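Local coordinates for PAN2-PAN3 deadenylation complex catalytic subunit pan2 (Neurospora crassa, PDB 4CZW), which shortens mRNA poly(A) tails as the catalytic subunit of the PAN deadenylation complex, this piece spanning its pseudo-UCH and exonuclease domains, at residues Ala67-Ala71 and Leu82-Tyr87; Ile155-Leu159 and Asn402-Arg408. All blocks are in the same frame, centred on the assembly; numbering follows the deposited sequence.

Contact 1 of 2, residues Ala67-Ala71 and Leu82-Tyr87. With ZN (zinc ion), chain B.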
ATOM      1  N   ALA A  67       2.285   6.606  -6.887  1.00 43.71           N
ATOM      2  CA  ALA A  67       1.054   5.839  -6.736  1.00 45.79           C
ATOM      3  C   ALA A  67      -0.157   6.746  -6.534  1.00 50.61           C
ATOM      4  O   ALA A  67      -1.228   6.496  -7.088  1.00 45.91           O
ATOM      5  CB  ALA A  67       1.183   4.865  -5.574  1.00 39.67           C
ATOM      6  N   LEU A  68       0.020   7.797  -5.739  1.00 40.57           N
ATOM      7  CA  LEU A  68      -1.070   8.715  -5.431  1.00 44.34           C
ATOM      8  C   LEU A  68      -1.490   9.535  -6.647  1.00 48.67           C
ATOM      9  O   LEU A  68      -2.674   9.803  -6.841  1.00 51.32           O
ATOM     10  CB  LEU A  68      -0.673   9.645  -4.283  1.00 49.04           C
ATOM     11  CG  LEU A  68      -0.569   8.992  -2.904  1.00 46.69           C
ATOM     12  CD1 LEU A  68      -0.056   9.986  -1.875  1.00 36.95           C
ATOM     13  CD2 LEU A  68      -1.914   8.426  -2.478  1.00 46.16           C
ATOM     14  N   GLN A  69      -0.517   9.930  -7.464  1.00 52.27           N
ATOM     15  CA  GLN A  69      -0.805  10.701  -8.669  1.00 45.90           C
ATOM     16  C   GLN A  69      -1.598   9.870  -9.673  1.00 43.07           C
ATOM     17  O   GLN A  69      -2.344  10.413 -10.485  1.00 49.09           O
ATOM     18  CB  GLN A  69       0.486  11.210  -9.315  1.00 39.05           C
ATOM     19  CG  GLN A  69       1.301  12.165  -8.452  1.00 40.97           C
ATOM     20  CD  GLN A  69       0.618  13.499  -8.230  1.00 48.55           C
ATOM     21  OE1 GLN A  69      -0.289  13.878  -8.970  1.00 50.88           O
ATOM     22  NE2 GLN A  69       1.056  14.223  -7.206  1.00 46.46           N
ATOM     23  N   HIS A  70      -1.433   8.552  -9.612  1.00 45.28           N
ATOM     24  CA  HIS A  70      -2.169   7.654 -10.495  1.00 49.30           C
ATOM     25  C   HIS A  70      -3.536   7.287  -9.926  1.00 50.19           C
ATOM     26  O   HIS A  70      -4.536   7.293 -10.642  1.00 46.61           O
ATOM     27  CB  HIS A  70      -1.373   6.377 -10.761  1.00 35.89           C
ATOM     28  CG  HIS A  70      -2.160   5.319 -11.469  1.00 40.59           C
ATOM     29  ND1 HIS A  70      -2.469   5.394 -12.810  1.00 42.91           N
ATOM     30  CD2 HIS A  70      -2.719   4.171 -11.019  1.00 46.41           C
ATOM     31  CE1 HIS A  70      -3.175   4.334 -13.158  1.00 39.14           C
ATOM     32  NE2 HIS A  70      -3.341   3.575 -12.089  1.00 41.92           N
ATOM     33  N   ALA A  71      -3.568   6.960  -8.637  1.00 43.92           N
ATOM     34  CA  ALA A  71      -4.803   6.557  -7.974  1.00 48.08           C
ATOM     35  C   ALA A  71      -5.846   7.671  -7.996  1.00 44.63           C
ATOM     36  O   ALA A  71      -7.048   7.410  -7.961  1.00 47.24           O
ATOM     37  CB  ALA A  71      -4.517   6.132  -6.543  1.00 44.82           C
ATOM     38  N   LEU A  82      -1.223  -0.523  -8.909  1.00 39.39           N
ATOM     39  CA  LEU A  82      -0.746   0.827  -8.631  1.00 37.71           C
ATOM     40  C   LEU A  82      -1.817   1.641  -7.913  1.00 48.13           C
ATOM     41  O   LEU A  82      -1.515   2.418  -7.007  1.00 43.68           O
ATOM     42  CB  LEU A  82      -0.318   1.530  -9.919  1.00 39.10           C
ATOM     43  CG  LEU A  82       0.342   2.896  -9.721  1.00 41.45           C
ATOM     44  CD1 LEU A  82       1.489   2.794  -8.730  1.00 45.50           C
ATOM     45  CD2 LEU A  82       0.829   3.454 -11.045  1.00 40.52           C
ATOM     46  N   CYS A  83      -3.069   1.462  -8.324  1.00 50.73           N
ATOM     47  CA  CYS A  83      -4.193   2.091  -7.639  1.00 48.27           C
ATOM     48  C   CYS A  83      -4.299   1.569  -6.213  1.00 45.16           C
ATOM     49  O   CYS A  83      -4.466   2.341  -5.268  1.00 42.32           O
ATOM     50  CB  CYS A  83      -5.502   1.837  -8.390  1.00 42.79           C
ATOM     51  SG  CYS A  83      -5.854   3.018  -9.708  1.00 49.42           S
ATOM     52  N   GLU A  84      -4.196   0.252  -6.070  1.00 42.31           N
ATOM     53  CA  GLU A  84      -4.235  -0.387  -4.763  1.00 40.67           C
ATOM     54  C   GLU A  84      -3.068   0.080  -3.899  1.00 43.39           C
ATOM     55  O   GLU A  84      -3.203   0.208  -2.683  1.00 49.51           O
ATOM     56  CB  GLU A  84      -4.214  -1.910  -4.910  1.00 44.47           C
ATOM     57  CG  GLU A  84      -5.362  -2.471  -5.738  1.00 46.30           C
ATOM     58  CD  GLU A  84      -6.710  -2.306  -5.060  1.00 45.95           C
ATOM     59  OE1 GLU A  84      -6.746  -2.220  -3.815  1.00 51.22           O
ATOM     60  OE2 GLU A  84      -7.735  -2.262  -5.774  1.00 50.03           O
ATOM     61  N   LEU A  85      -1.927   0.335  -4.532  1.00 46.51           N
ATOM     62  CA  LEU A  85      -0.764   0.865  -3.830  1.00 47.02           C
ATOM     63  C   LEU A  85      -1.054   2.253  -3.276  1.00 41.89           C
ATOM     64  O   LEU A  85      -0.643   2.586  -2.165  1.00 43.92           O
ATOM     65  CB  LEU A  85       0.457   0.912  -4.752  1.00 51.57           C
ATOM     66  CG  LEU A  85       1.429  -0.267  -4.675  1.00 43.75           C
ATOM     67  CD1 LEU A  85       2.546  -0.104  -5.689  1.00 54.48           C
ATOM     68  CD2 LEU A  85       2.001  -0.394  -3.274  1.00 46.29           C
ATOM     69  N   GLY A  86      -1.765   3.058  -4.057  1.00 37.49           N
ATOM     70  CA  GLY A  86      -2.148   4.390  -3.630  1.00 44.75           C
ATOM     71  C   GLY A  86      -3.087   4.343  -2.442  1.00 45.70           C
ATOM     72  O   GLY A  86      -2.992   5.168  -1.532  1.00 37.30           O
ATOM     73  N   TYR A  87      -3.994   3.371  -2.450  1.00 43.36           N
ATOM     74  CA  TYR A  87      -4.954   3.199  -1.364  1.00 43.07           C
ATOM     75  C   TYR A  87      -4.245   2.843  -0.062  1.00 45.55           C
ATOM     76  O   TYR A  87      -4.538   3.410   0.990  1.00 50.62           O
ATOM     77  CB  TYR A  87      -5.980   2.118  -1.712  1.00 37.88           C
ATOM     78  CG  TYR A  87      -6.756   2.377  -2.986  1.00 42.46           C
ATOM     79  CD1 TYR A  87      -6.965   3.671  -3.447  1.00 36.24           C
ATOM     80  CD2 TYR A  87      -7.280   1.325  -3.725  1.00 39.49           C
ATOM     81  CE1 TYR A  87      -7.674   3.909  -4.611  1.00 31.68           C
ATOM     82  CE2 TYR A  87      -7.990   1.554  -4.889  1.00 40.04           C
ATOM     83  CZ  TYR A  87      -8.183   2.846  -5.327  1.00 40.09           C
ATOM     84  OH  TYR A  87      -8.889   3.075  -6.487  1.00 44.77           O
TER
HETATM   85 ZN    ZN B3094      -4.978   2.410 -11.764  1.00 47.14          ZN
HETATM   86  O   HOH W   1      -8.113   5.000  -7.895  1.00 38.92           O
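His70 and Cys83 converge on one zinc ion, bound by His70 NE2 at 2.0 Å and Cys83 SG at 2.3 Å; Cys75 and Cys80 complete this site of the pseudo-UCH domain. With CG anti to the backbone N (chi1 170°), the imidazole swings toward helix 81-94, and the cysteine sulfur lies oblique to its plane. Leu82 meets the same ring, its side chain running at a slant across that of His70, with Leu82 CD2 3.5 Å from His70 CG. The other branch turns to the preceding helical turn, where Leu82 CD1 lies 3.8 Å from Ala67 CB. Beyond it the backbones come close, as two alanines face a glycine: Ala67 CA and Gly86 CA are 4.7 Å apart, and Ala71 CB also rests over Gly86. The short helical segments cross at -111°, their axes 7.8 Å apart. Near the C-terminal end of helix 61-71 a water donates to Ala71 O and also hydrogen-bonds Tyr87 OH, and Tyr87 CE1 lies 4.3 Å from Ala71 CB. Around this helix junction, Leu82 packs on helix 130-149, Glu84 on helix 103-109, and Tyr87 meets Tyr533 and Trp537 of helix 529-541.

Contact 2 of 2, residues Ile155-Leu159 and Asn402-Arg408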
ATOM      1  N   ILE A 155      -2.189  12.763 -12.446  1.00 50.00           N
ATOM      2  CA  ILE A 155      -2.708  14.084 -12.112  1.00 52.01           C
ATOM      3  C   ILE A 155      -1.627  15.154 -12.231  1.00 52.48           C
ATOM      4  O   ILE A 155      -1.879  16.253 -12.728  1.00 61.78           O
ATOM      5  CB  ILE A 155      -3.298  14.112 -10.687  1.00 46.79           C
ATOM      6  CG1 ILE A 155      -4.433  13.094 -10.561  1.00 46.64           C
ATOM      7  CG2 ILE A 155      -3.802  15.503 -10.339  1.00 42.33           C
ATOM      8  CD1 ILE A 155      -5.609  13.377 -11.471  1.00 38.85           C
ATOM      9  N   SER A 156      -0.417  14.826 -11.788  1.00 52.91           N
ATOM     10  CA  SER A 156       0.675  15.788 -11.818  1.00 54.86           C
ATOM     11  C   SER A 156       2.048  15.124 -11.873  1.00 54.85           C
ATOM     12  O   SER A 156       2.327  14.175 -11.140  1.00 51.98           O
ATOM     13  CB  SER A 156       0.600  16.706 -10.598  1.00 49.33           C
ATOM     14  OG  SER A 156       1.650  17.655 -10.606  1.00 56.53           O
ATOM     15  N   THR A 157       2.899  15.635 -12.757  1.00 51.33           N
ATOM     16  CA  THR A 157       4.291  15.217 -12.826  1.00 48.96           C
ATOM     17  C   THR A 157       5.182  16.387 -12.432  1.00 56.27           C
ATOM     18  O   THR A 157       6.341  16.467 -12.835  1.00 62.91           O
ATOM     19  CB  THR A 157       4.677  14.726 -14.234  1.00 57.37           C
ATOM     20  OG1 THR A 157       4.533  15.798 -15.175  1.00 60.88           O
ATOM     21  CG2 THR A 157       3.791  13.564 -14.657  1.00 47.59           C
ATOM     22  N   GLU A 158       4.620  17.294 -11.637  1.00 58.64           N
ATOM     23  CA  GLU A 158       5.300  18.526 -11.254  1.00 59.25           C
ATOM     24  C   GLU A 158       6.484  18.269 -10.327  1.00 63.03           C
ATOM     25  O   GLU A 158       7.504  18.956 -10.407  1.00 67.48           O
ATOM     26  CB  GLU A 158       4.311  19.485 -10.584  1.00 62.29           C
ATOM     27  CG  GLU A 158       4.871  20.870 -10.306  1.00 73.29           C
ATOM     28  CD  GLU A 158       5.151  21.653 -11.575  1.00 86.28           C
ATOM     29  OE1 GLU A 158       4.534  21.347 -12.618  1.00 88.54           O
ATOM     30  OE2 GLU A 158       5.990  22.578 -11.529  1.00 84.37           O
ATOM     31  N   LEU A 159       6.343  17.284  -9.446  1.00 58.34           N
ATOM     32  CA  LEU A 159       7.408  16.925  -8.516  1.00 65.07           C
ATOM     33  C   LEU A 159       8.634  16.434  -9.276  1.00 70.79           C
ATOM     34  O   LEU A 159       9.752  16.886  -9.033  1.00 69.63           O
ATOM     35  CB  LEU A 159       6.925  15.853  -7.532  1.00 55.94           C
ATOM     36  CG  LEU A 159       7.791  15.486  -6.321  1.00 46.86           C
ATOM     37  CD1 LEU A 159       6.914  14.916  -5.225  1.00 56.17           C
ATOM     38  CD2 LEU A 159       8.883  14.485  -6.670  1.00 53.51           C
ATOM     39  N   ASN A 402       4.013  16.185  -3.270  1.00 52.25           N
ATOM     40  CA  ASN A 402       3.134  16.966  -4.132  1.00 52.12           C
ATOM     41  C   ASN A 402       1.668  16.650  -3.847  1.00 51.37           C
ATOM     42  O   ASN A 402       1.263  15.489  -3.863  1.00 56.40           O
ATOM     43  CB  ASN A 402       3.464  16.706  -5.602  1.00 49.22           C
ATOM     44  CG  ASN A 402       2.622  17.540  -6.545  1.00 54.69           C
ATOM     45  OD1 ASN A 402       1.621  17.066  -7.079  1.00 52.53           O
ATOM     46  ND2 ASN A 402       3.026  18.787  -6.755  1.00 56.02           N
HETATM   47  N   MSE A 403       0.879  17.688  -3.587  1.00 54.25           N
HETATM   48  CA  MSE A 403      -0.503  17.508  -3.151  1.00 53.06           C
HETATM   49  C   MSE A 403      -1.520  17.736  -4.266  1.00 52.75           C
HETATM   50  O   MSE A 403      -2.717  17.848  -4.004  1.00 52.95           O
HETATM   51  CB  MSE A 403      -0.810  18.448  -1.981  1.00 57.69           C
HETATM   52  CG  MSE A 403       0.056  18.224  -0.752  1.00 52.11           C
HETATM   53 SE   MSE A 403      -0.161  16.439  -0.002  1.00 68.32          SE
HETATM   54  CE  MSE A 403      -2.094  16.457   0.252  1.00 73.53           C
ATOM     55  N   ASP A 404      -1.046  17.800  -5.506  1.00 54.55           N
ATOM     56  CA  ASP A 404      -1.931  18.058  -6.638  1.00 56.29           C
ATOM     57  C   ASP A 404      -2.874  16.887  -6.901  1.00 50.94           C
ATOM     58  O   ASP A 404      -3.940  17.063  -7.492  1.00 48.70           O
ATOM     59  CB  ASP A 404      -1.120  18.366  -7.897  1.00 55.01           C
ATOM     60  CG  ASP A 404      -0.215  19.570  -7.727  1.00 64.31           C
ATOM     61  OD1 ASP A 404      -0.468  20.384  -6.813  1.00 68.64           O
ATOM     62  OD2 ASP A 404       0.748  19.707  -8.511  1.00 65.61           O
ATOM     63  N   TRP A 405      -2.479  15.694  -6.464  1.00 46.54           N
ATOM     64  CA  TRP A 405      -3.323  14.514  -6.611  1.00 48.72           C
ATOM     65  C   TRP A 405      -4.600  14.680  -5.795  1.00 51.24           C
ATOM     66  O   TRP A 405      -5.663  14.187  -6.173  1.00 50.07           O
ATOM     67  CB  TRP A 405      -2.577  13.247  -6.180  1.00 47.02           C
ATOM     68  CG  TRP A 405      -2.256  13.191  -4.711  1.00 47.38           C
ATOM     69  CD1 TRP A 405      -1.124  13.647  -4.102  1.00 47.27           C
ATOM     70  CD2 TRP A 405      -3.078  12.644  -3.670  1.00 46.06           C
ATOM     71  NE1 TRP A 405      -1.190  13.420  -2.748  1.00 44.58           N
ATOM     72  CE2 TRP A 405      -2.378  12.807  -2.458  1.00 45.27           C
ATOM     73  CE3 TRP A 405      -4.337  12.035  -3.647  1.00 50.27           C
ATOM     74  CZ2 TRP A 405      -2.895  12.381  -1.235  1.00 44.76           C
ATOM     75  CZ3 TRP A 405      -4.848  11.613  -2.432  1.00 44.79           C
ATOM     76  CH2 TRP A 405      -4.129  11.789  -1.242  1.00 39.22           C
ATOM     77  N   LYS A 406      -4.486  15.386  -4.677  1.00 49.64           N
ATOM     78  CA  LYS A 406      -5.625  15.652  -3.810  1.00 49.22           C
ATOM     79  C   LYS A 406      -6.335  16.930  -4.245  1.00 52.35           C
ATOM     80  O   LYS A 406      -7.564  16.994  -4.269  1.00 58.51           O
ATOM     81  CB  LYS A 406      -5.171  15.757  -2.353  1.00 51.23           C
ATOM     82  CG  LYS A 406      -6.295  15.729  -1.333  1.00 46.12           C
ATOM     83  CD  LYS A 406      -5.735  15.626   0.078  1.00 52.84           C
ATOM     84  CE  LYS A 406      -6.841  15.512   1.111  1.00 58.73           C
ATOM     85  NZ  LYS A 406      -6.288  15.342   2.484  1.00 60.51           N
ATOM     86  N   THR A 407      -5.546  17.942  -4.596  1.00 48.37           N
ATOM     87  CA  THR A 407      -6.074  19.228  -5.038  1.00 48.16           C
ATOM     88  C   THR A 407      -6.905  19.090  -6.311  1.00 57.11           C
ATOM     89  O   THR A 407      -8.021  19.602  -6.394  1.00 64.42           O
ATOM     90  CB  THR A 407      -4.940  20.244  -5.283  1.00 55.25           C
ATOM     91  OG1 THR A 407      -4.271  20.523  -4.047  1.00 61.53           O
ATOM     92  CG2 THR A 407      -5.493  21.539  -5.856  1.00 57.52           C
ATOM     93  N   ARG A 408      -6.358  18.391  -7.301  1.00 54.96           N
ATOM     94  CA  ARG A 408      -7.066  18.172  -8.556  1.00 54.21           C
ATOM     95  C   ARG A 408      -7.504  16.716  -8.692  1.00 52.19           C
ATOM     96  O   ARG A 408      -7.318  16.095  -9.739  1.00 51.57           O
ATOM     97  CB  ARG A 408      -6.194  18.581  -9.743  1.00 53.66           C
ATOM     98  CG  ARG A 408      -5.870  20.066  -9.780  1.00 56.39           C
ATOM     99  CD  ARG A 408      -5.235  20.468 -11.102  1.00 73.95           C
ATOM    100  NE  ARG A 408      -3.950  19.812 -11.321  1.00 78.37           N
ATOM    101  CZ  ARG A 408      -2.785  20.298 -10.906  1.00 85.14           C
ATOM    102  NH1 ARG A 408      -2.741  21.447 -10.244  1.00 88.77           N
ATOM    103  NH2 ARG A 408      -1.663  19.635 -11.150  1.00 76.14           N
TER
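Two first torsions set up the meeting of Ser156 and Asp404: the serine OG is trans to its N (chi1 -180°), and Asp404 CG lies beside the backbone N (chi1 -59°), turning the carboxylate toward the serine. The resulting bond, Ser156 OG to Asp404 OD2 at 3.1 Å, uses the anti lone pair of OD2. That oxygen is shared: Asn402 ND2 adds a weak hydrogen bond, and Arg408 NH2 forms a salt bridge to Asp404 OD2 at 3.6 Å. Ser156 OG also accepts from Glu158 N at 3.2 Å, an ST turn leading into helix 158-163. With an alanine in place of Ser156, Asp404 OD2 would probably lose its hydroxyl donor and Glu158 N its acceptor in the turn. Asn402 OD1 likewise accepts from Asp404 N, at 3.2 Å, making an Asx turn in which the donor sits above the carbonyl plane. Apolar contacts flank this polar centre: Ile155 CG2 lies 3.9 Å from Arg408 CB and equally far from Trp405 CA, while Leu159 CD1 is 3.9 Å from Asn402 CB as the two side chains run alongside in opposite senses. On the side of helix 61-71, Ile155 and Ser156 touch Gln69, and Trp405 reaches Asp90 and Gln93 of helix 81-94 and Trp537 of helix 529-541.

How the contacts relate
Both segments of contact 1 precede those of contact 2 in the sequence, yet the contact centres are only 12 Å apart. Helix 61-71 is shared: it supplies one segment of contact 1, and through Gln69 it meets contact 2. Gln69 is the joint, with Gln69 O 3.1 Å from Ile155 N in a probable hydrogen bond and its side-chain amide weakly bonded to Asn402 OD1. Trp405 CB also packs on Leu68 O. Contact 2 thereby brings 402-408, some 240 residues beyond 155-159, against this helical part of the pseudo-UCH domain. Tyr87 and Trp405 both touch helix 529-541 of the exonuclease domain, consistent with a scaffold role in interactions within the protein.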